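Local coordinates for protein putative hydrolase (Shewanella frigidimarina, PDB 3LHO) that probably acts as an iron-dependent dioxygenase of the 2-oxoadipate dioxygenase/decarboxylase family, with nickel occupying the metal site in this crystal, at residues A8-L13 with I64-S69; K59-I64 with P92-S97; V192-S195 with V200-S203. All blocks are in the same frame, centred on the assembly; numbering follows the deposited sequence.

The chain starts with helix 6-20, and interaction 1 joins it to the turn entering strand 67-74, closing a loop of about fifty residues. Helix 54-62 follows within that loop. Interaction 2 packs Phe61 of this helix on strand 93-99, closing a shorter 27-residue loop that holds strands 67-74 and 79-85. The two contacts cross along the chain, share Ile64 and touch each other. Together they tie two helices to one end of the main sheet. Interaction 3 comes later, in series with both. It closes a small turn between helix 179-188 and strand 208-212. Its centre is about 27 Å from that of interaction 1 and about 26 Å from that of interaction 2.

Interaction 1 (A8-L13 with I64-S69); sequences ALFAAL and IGYVDS
The rings of Phe10 and Tyr66 meet at the rim of Phe10. The phenol end of Tyr66 lies at the edge of the Phe10 ring, near its plane. Tyr66 OH is 3.1 Å from Phe10 CE2 and 3.2 Å from Phe10 CZ, a close approach between ring C-H groups and oxygen. The two side chains come from opposite directions. Phe10 CG is anti to its own carbonyl carbon (chi1 -70°), which carries the ring out beyond the helix towards the phenol. The hydrogen bond of Tyr66 OH goes to Pro92 O, outside the two segments. This bond satisfies the buried oxygen and probably helps fix where the ring ends. His86 meets the Tyr66 ring edge-to-face.

Beside this pair, Leu9 and Ile64 make a smaller apolar contact. A single methyl from each does the touching, Leu9 CD2 to Ile64 CD1 at 3.8 Å. Ile64 reaches there because CG1 sits between its backbone N and carbonyl carbon (chi1 56°). Gly65 follows with phi 111°, a backbone shape that calls for glycine and turns the chain towards the strand.

The contact thus lays the N-terminal helix 6-20 against the connection from helix 54-62 to strand 67-74. It is helix-on-sheet packing, with Phe10 reaching Ile42 and Val94 on two strands of the main sheet.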
# COMPACT_ATOMS: atom_id res chain seq x y z
N ALA A 8 -13.93 0.32 11.25
CA ALA A 8 -13.23 1.39 11.92
C ALA A 8 -11.75 1.46 11.54
O ALA A 8 -11.20 2.55 11.39
CB ALA A 8 -13.38 1.26 13.44
N LEU A 9 -11.09 0.30 11.38
CA LEU A 9 -9.67 0.27 11.02
C LEU A 9 -9.42 0.86 9.64
O LEU A 9 -8.58 1.74 9.47
CB LEU A 9 -9.10 -1.17 11.10
CG LEU A 9 -7.66 -1.42 10.67
CD1 LEU A 9 -6.68 -0.46 11.39
CD2 LEU A 9 -7.28 -2.85 10.93
N PHE A 10 -10.17 0.39 8.64
CA PHE A 10 -10.06 0.95 7.32
C PHE A 10 -10.50 2.42 7.21
O PHE A 10 -9.85 3.18 6.50
CB PHE A 10 -10.76 0.06 6.30
CG PHE A 10 -10.04 -1.24 6.08
CD1 PHE A 10 -8.80 -1.25 5.49
CD2 PHE A 10 -10.59 -2.45 6.50
CE1 PHE A 10 -8.13 -2.45 5.28
CE2 PHE A 10 -9.94 -3.64 6.27
CZ PHE A 10 -8.70 -3.65 5.68
N ALA A 11 -11.53 2.82 7.96
CA ALA A 11 -11.89 4.24 8.03
C ALA A 11 -10.68 5.07 8.47
O ALA A 11 -10.39 6.08 7.87
CB ALA A 11 -13.11 4.51 8.98
N ALA A 12 -10.00 4.64 9.52
CA ALA A 12 -8.90 5.40 10.09
C ALA A 12 -7.69 5.37 9.16
O ALA A 12 -6.99 6.41 8.96
CB ALA A 12 -8.55 4.85 11.50
N LEU A 13 -7.45 4.23 8.52
CA LEU A 13 -6.37 4.13 7.57
C LEU A 13 -6.59 5.04 6.35
O LEU A 13 -5.66 5.68 5.85
CB LEU A 13 -6.18 2.67 7.10
CG LEU A 13 -4.91 2.29 6.36
CD1 LEU A 13 -3.64 2.23 7.28
CD2 LEU A 13 -5.10 0.94 5.65
N ILE A 64 -8.82 -9.44 13.94
CA ILE A 64 -10.21 -9.08 13.66
C ILE A 64 -10.77 -9.90 12.48
O ILE A 64 -11.67 -9.43 11.75
CB ILE A 64 -10.37 -7.57 13.39
CG1 ILE A 64 -9.45 -7.09 12.24
CG2 ILE A 64 -10.08 -6.76 14.67
CD1 ILE A 64 -9.67 -5.69 11.85
N GLY A 65 -10.20 -11.07 12.24
CA GLY A 65 -10.77 -12.03 11.30
C GLY A 65 -10.08 -12.32 9.99
O GLY A 65 -10.51 -13.22 9.30
N TYR A 66 -9.02 -11.59 9.65
CA TYR A 66 -8.29 -11.90 8.43
C TYR A 66 -7.56 -13.20 8.55
O TYR A 66 -7.05 -13.58 9.61
CB TYR A 66 -7.32 -10.75 8.04
CG TYR A 66 -8.00 -9.61 7.33
CD1 TYR A 66 -8.70 -8.60 8.03
CD2 TYR A 66 -8.00 -9.55 5.94
CE1 TYR A 66 -9.36 -7.54 7.30
CE2 TYR A 66 -8.63 -8.52 5.24
CZ TYR A 66 -9.33 -7.53 5.91
OH TYR A 66 -9.95 -6.56 5.12
N VAL A 67 -7.44 -13.89 7.43
CA VAL A 67 -6.81 -15.19 7.37
C VAL A 67 -5.68 -15.13 6.35
O VAL A 67 -5.87 -14.59 5.27
CB VAL A 67 -7.82 -16.26 6.95
CG1 VAL A 67 -7.14 -17.63 6.79
CG2 VAL A 67 -9.00 -16.31 7.97
N ASP A 68 -4.54 -15.69 6.71
CA ASP A 68 -3.40 -15.86 5.84
C ASP A 68 -3.81 -16.62 4.59
O ASP A 68 -4.30 -17.73 4.69
CB ASP A 68 -2.33 -16.63 6.64
CG ASP A 68 -1.05 -16.78 5.90
OD1 ASP A 68 -0.95 -16.33 4.71
OD2 ASP A 68 -0.13 -17.34 6.52
N SER A 69 -3.63 -16.03 3.41
CA SER A 69 -4.19 -16.53 2.17
C SER A 69 -3.20 -16.62 1.00
O SER A 69 -3.59 -17.04 -0.07
CB SER A 69 -5.39 -15.67 1.73
OG SER A 69 -6.44 -15.72 2.69

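Interaction 2 (K59-I64 with P92-S97); sequences KHFTSI and PKVFIS
Phe61 and Val94 form the tight part of this contact. Val94 CG1 sits over the middle of one face of the Phe61 ring, 3.8 Å from its centroid and only 4° off the ring normal. This is a CH-pi contact. The other methyl presses on one side of the ring, with Val94 CG2 3.6 Å from Phe61 CD2. Val94 CG1 is anti to its backbone N (chi1 173°), which aims that methyl at the ring. Ile96 packs more loosely, its CD1 4.2 Å from Phe61 CD1.

The solvent side is different. Lys59 points away from the strand and is exposed, as is Ser63. There Lys59 O accepts from both Ser63 N and Ser63 OG, the latter at 2.9 Å in the carbonyl plane.

With an alanine in place of Phe61 the ring is gone, so Val94 CG1 would probably lose the face it sits on and a gap would be likely to open between helix and sheet.

Phe61 also touches Ile42 and Leu44, so it spans two neighbouring strands. Lys93, next to Val94, touches the nickel ligand His41. Strand 39-47, helix 54-62 and the three strands that follow match the βαβββ module of the glyoxalase clan, with the helix packed against the sheet.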
# COMPACT_ATOMS: atom_id res chain seq x y z
N LYS A 59 -0.86 -8.80 12.58
CA LYS A 59 -1.67 -9.05 13.78
C LYS A 59 -2.81 -8.04 13.91
O LYS A 59 -3.84 -8.33 14.52
CB LYS A 59 -0.81 -9.03 15.06
CG LYS A 59 -0.10 -10.33 15.35
CD LYS A 59 -1.05 -11.37 15.91
CE LYS A 59 -0.29 -12.64 16.28
NZ LYS A 59 -1.23 -13.78 16.52
N HIS A 60 -2.62 -6.85 13.35
CA HIS A 60 -3.69 -5.83 13.35
C HIS A 60 -4.87 -6.30 12.53
O HIS A 60 -5.97 -5.81 12.70
CB HIS A 60 -3.17 -4.46 12.89
CG HIS A 60 -2.24 -3.86 13.88
ND1 HIS A 60 -2.64 -2.89 14.79
CD2 HIS A 60 -0.94 -4.13 14.18
CE1 HIS A 60 -1.64 -2.61 15.60
NE2 HIS A 60 -0.60 -3.34 15.26
N PHE A 61 -4.64 -7.27 11.64
CA PHE A 61 -5.71 -7.77 10.79
C PHE A 61 -6.19 -9.17 11.21
O PHE A 61 -7.40 -9.45 11.22
CB PHE A 61 -5.24 -7.73 9.35
CG PHE A 61 -4.88 -6.36 8.86
CD1 PHE A 61 -3.59 -5.86 9.01
CD2 PHE A 61 -5.84 -5.55 8.30
CE1 PHE A 61 -3.26 -4.60 8.57
CE2 PHE A 61 -5.54 -4.28 7.85
CZ PHE A 61 -4.26 -3.79 7.99
N THR A 62 -5.26 -10.06 11.55
CA THR A 62 -5.64 -11.43 11.94
C THR A 62 -6.41 -11.40 13.26
O THR A 62 -7.25 -12.25 13.49
CB THR A 62 -4.45 -12.35 12.06
OG1 THR A 62 -3.53 -11.82 13.03
CG2 THR A 62 -3.79 -12.54 10.70
N SER A 63 -6.20 -10.37 14.07
CA SER A 63 -6.93 -10.25 15.31
C SER A 63 -8.42 -9.92 15.12
O SER A 63 -9.20 -10.09 16.05
CB SER A 63 -6.26 -9.20 16.17
OG SER A 63 -6.49 -7.92 15.61
N ILE A 64 -8.82 -9.44 13.94
CA ILE A 64 -10.21 -9.08 13.66
C ILE A 64 -10.77 -9.90 12.48
O ILE A 64 -11.67 -9.43 11.75
CB ILE A 64 -10.37 -7.57 13.39
CG1 ILE A 64 -9.45 -7.09 12.24
CG2 ILE A 64 -10.08 -6.76 14.67
CD1 ILE A 64 -9.67 -5.69 11.85
N PRO A 92 -11.50 -5.29 2.01
CA PRO A 92 -10.38 -5.42 1.13
C PRO A 92 -9.46 -6.59 1.48
O PRO A 92 -9.32 -6.95 2.65
CB PRO A 92 -9.65 -4.08 1.32
CG PRO A 92 -10.12 -3.54 2.60
CD PRO A 92 -11.51 -4.01 2.74
N LYS A 93 -8.79 -7.17 0.50
CA LYS A 93 -7.64 -7.94 0.79
C LYS A 93 -6.56 -7.03 1.35
O LYS A 93 -6.49 -5.87 1.02
CB LYS A 93 -7.07 -8.65 -0.47
CG LYS A 93 -8.05 -9.57 -1.16
CD LYS A 93 -7.38 -10.15 -2.40
CE LYS A 93 -8.37 -10.67 -3.39
NZ LYS A 93 -9.02 -9.52 -4.07
N VAL A 94 -5.68 -7.61 2.15
CA VAL A 94 -4.59 -6.92 2.79
C VAL A 94 -3.26 -7.54 2.34
O VAL A 94 -2.98 -8.71 2.55
CB VAL A 94 -4.74 -6.92 4.33
CG1 VAL A 94 -3.47 -6.32 4.99
CG2 VAL A 94 -6.03 -6.18 4.71
N PHE A 95 -2.49 -6.73 1.65
CA PHE A 95 -1.21 -7.13 1.12
C PHE A 95 -0.13 -6.46 1.99
O PHE A 95 -0.12 -5.21 2.13
CB PHE A 95 -1.10 -6.64 -0.30
CG PHE A 95 0.14 -7.12 -1.00
CD1 PHE A 95 0.20 -8.39 -1.55
CD2 PHE A 95 1.25 -6.26 -1.09
CE1 PHE A 95 1.38 -8.85 -2.21
CE2 PHE A 95 2.41 -6.67 -1.73
CZ PHE A 95 2.49 -7.98 -2.30
N ILE A 96 0.74 -7.29 2.58
CA ILE A 96 1.80 -6.79 3.48
C ILE A 96 3.13 -7.33 3.01
O ILE A 96 3.32 -8.55 2.84
CB ILE A 96 1.56 -7.08 4.98
CG1 ILE A 96 0.15 -6.73 5.45
CG2 ILE A 96 2.65 -6.34 5.84
CD1 ILE A 96 -0.12 -7.13 6.97
N SER A 97 4.05 -6.42 2.69
CA SER A 97 5.39 -6.85 2.28
C SER A 97 6.44 -6.36 3.28
O SER A 97 6.15 -5.50 4.14
CB SER A 97 5.69 -6.36 0.87
OG SER A 97 5.81 -4.94 0.80

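Interaction 3 (V192-S195 with V200-S203); sequences VLNS and VKGS
Asn194 and Lys201 meet at the surface, and their side chains cross at about a right angle. The polar approaches between them are close but are not bonds. Asn194 ND2 lies 3.0 Å from Lys201 NZ, and both are donors. Asn194 was deposited in two conformers, so this short approach of two donors is doubtful. Asn194 O is 3.4 Å from Lys201 NZ, but the angle is poor for a hydrogen bond.

Besides these approaches, Lys201 CE lies 3.8 Å from Asn194 ND2 in the conformer given, a non-bonded approach to the amide. The lysine chain bends at its second torsion (chi2 74°) and then runs extended, which brings the ammonium group back to the asparagine.

The true hydrogen bonds of both polar ends go to the intervening turn. Asn194 OD1 accepts from Ser196 N, the pattern of an Asx turn. In the conformer given, this bond is consistent with ND2 being the amide atom nearer the lysine. Lys201 NZ bonds to Gly198 O, and this probably holds the charged end over the turn.

Backbone bonds place the two segments in the fold. Asn194 pairs with Ser212 and Lys201 with Gln210, both on strand 208-212, an outermost strand of the main sheet. The chain then turns a corner at Gly202. Leu193 packs on Asn183, Leu186 and Lys187 of helix 179-188, and Val200 touches Asn183 too. Both segments therefore touch helix 179-188 and strand 208-212.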
# COMPACT_ATOMS: atom_id res chain seq x y z
N VAL A 192 -4.33 12.47 -14.04
CA VAL A 192 -3.32 11.86 -14.88
C VAL A 192 -2.93 10.49 -14.32
O VAL A 192 -2.75 10.31 -13.11
CB VAL A 192 -2.06 12.77 -15.08
CG1 VAL A 192 -1.45 13.16 -13.77
CG2 VAL A 192 -1.03 12.10 -15.99
N LEU A 193 -2.81 9.53 -15.22
CA LEU A 193 -2.50 8.16 -14.88
C LEU A 193 -1.04 7.86 -15.07
O LEU A 193 -0.39 8.47 -15.92
CB LEU A 193 -3.31 7.25 -15.82
CG LEU A 193 -4.82 7.49 -15.77
CD1 LEU A 193 -5.56 6.48 -16.61
CD2 LEU A 193 -5.34 7.43 -14.32
N ASN A 194 -0.52 6.91 -14.30
CA ASN A 194 0.81 6.38 -14.57
C ASN A 194 0.76 5.62 -15.86
O ASN A 194 -0.03 4.68 -16.02
CB ASN A 194 1.33 5.43 -13.49
CG ASN A 194 2.70 4.82 -13.86
OD1 ASN A 194 3.56 5.49 -14.42
ND2 ASN A 194 2.88 3.54 -13.58
N SER A 195 1.61 6.01 -16.81
CA SER A 195 1.63 5.32 -18.10
C SER A 195 2.97 4.65 -18.38
O SER A 195 3.21 4.23 -19.49
CB SER A 195 1.21 6.25 -19.25
OG SER A 195 1.92 7.47 -19.22
N VAL A 200 -2.48 0.36 -18.61
CA VAL A 200 -3.04 -0.86 -18.01
C VAL A 200 -1.93 -1.87 -17.94
O VAL A 200 -1.28 -2.13 -18.93
CB VAL A 200 -4.20 -1.48 -18.84
CG1 VAL A 200 -4.67 -2.78 -18.21
CG2 VAL A 200 -5.36 -0.50 -19.00
N LYS A 201 -1.69 -2.40 -16.75
CA LYS A 201 -0.71 -3.46 -16.54
C LYS A 201 -1.48 -4.78 -16.44
O LYS A 201 -2.47 -4.88 -15.71
CB LYS A 201 0.09 -3.22 -15.25
CG LYS A 201 1.20 -2.17 -15.37
CD LYS A 201 0.67 -0.73 -15.43
CE LYS A 201 1.82 0.28 -15.19
NZ LYS A 201 1.47 1.70 -15.53
N GLY A 202 -1.03 -5.77 -17.20
CA GLY A 202 -1.67 -7.08 -17.23
C GLY A 202 -2.78 -7.09 -18.26
O GLY A 202 -2.85 -6.21 -19.11
N SER A 203 -3.63 -8.10 -18.19
CA SER A 203 -4.55 -8.41 -19.27
C SER A 203 -5.54 -9.43 -18.76
O SER A 203 -5.28 -10.06 -17.73
CB SER A 203 -3.80 -8.98 -20.49
OG SER A 203 -3.21 -10.24 -20.18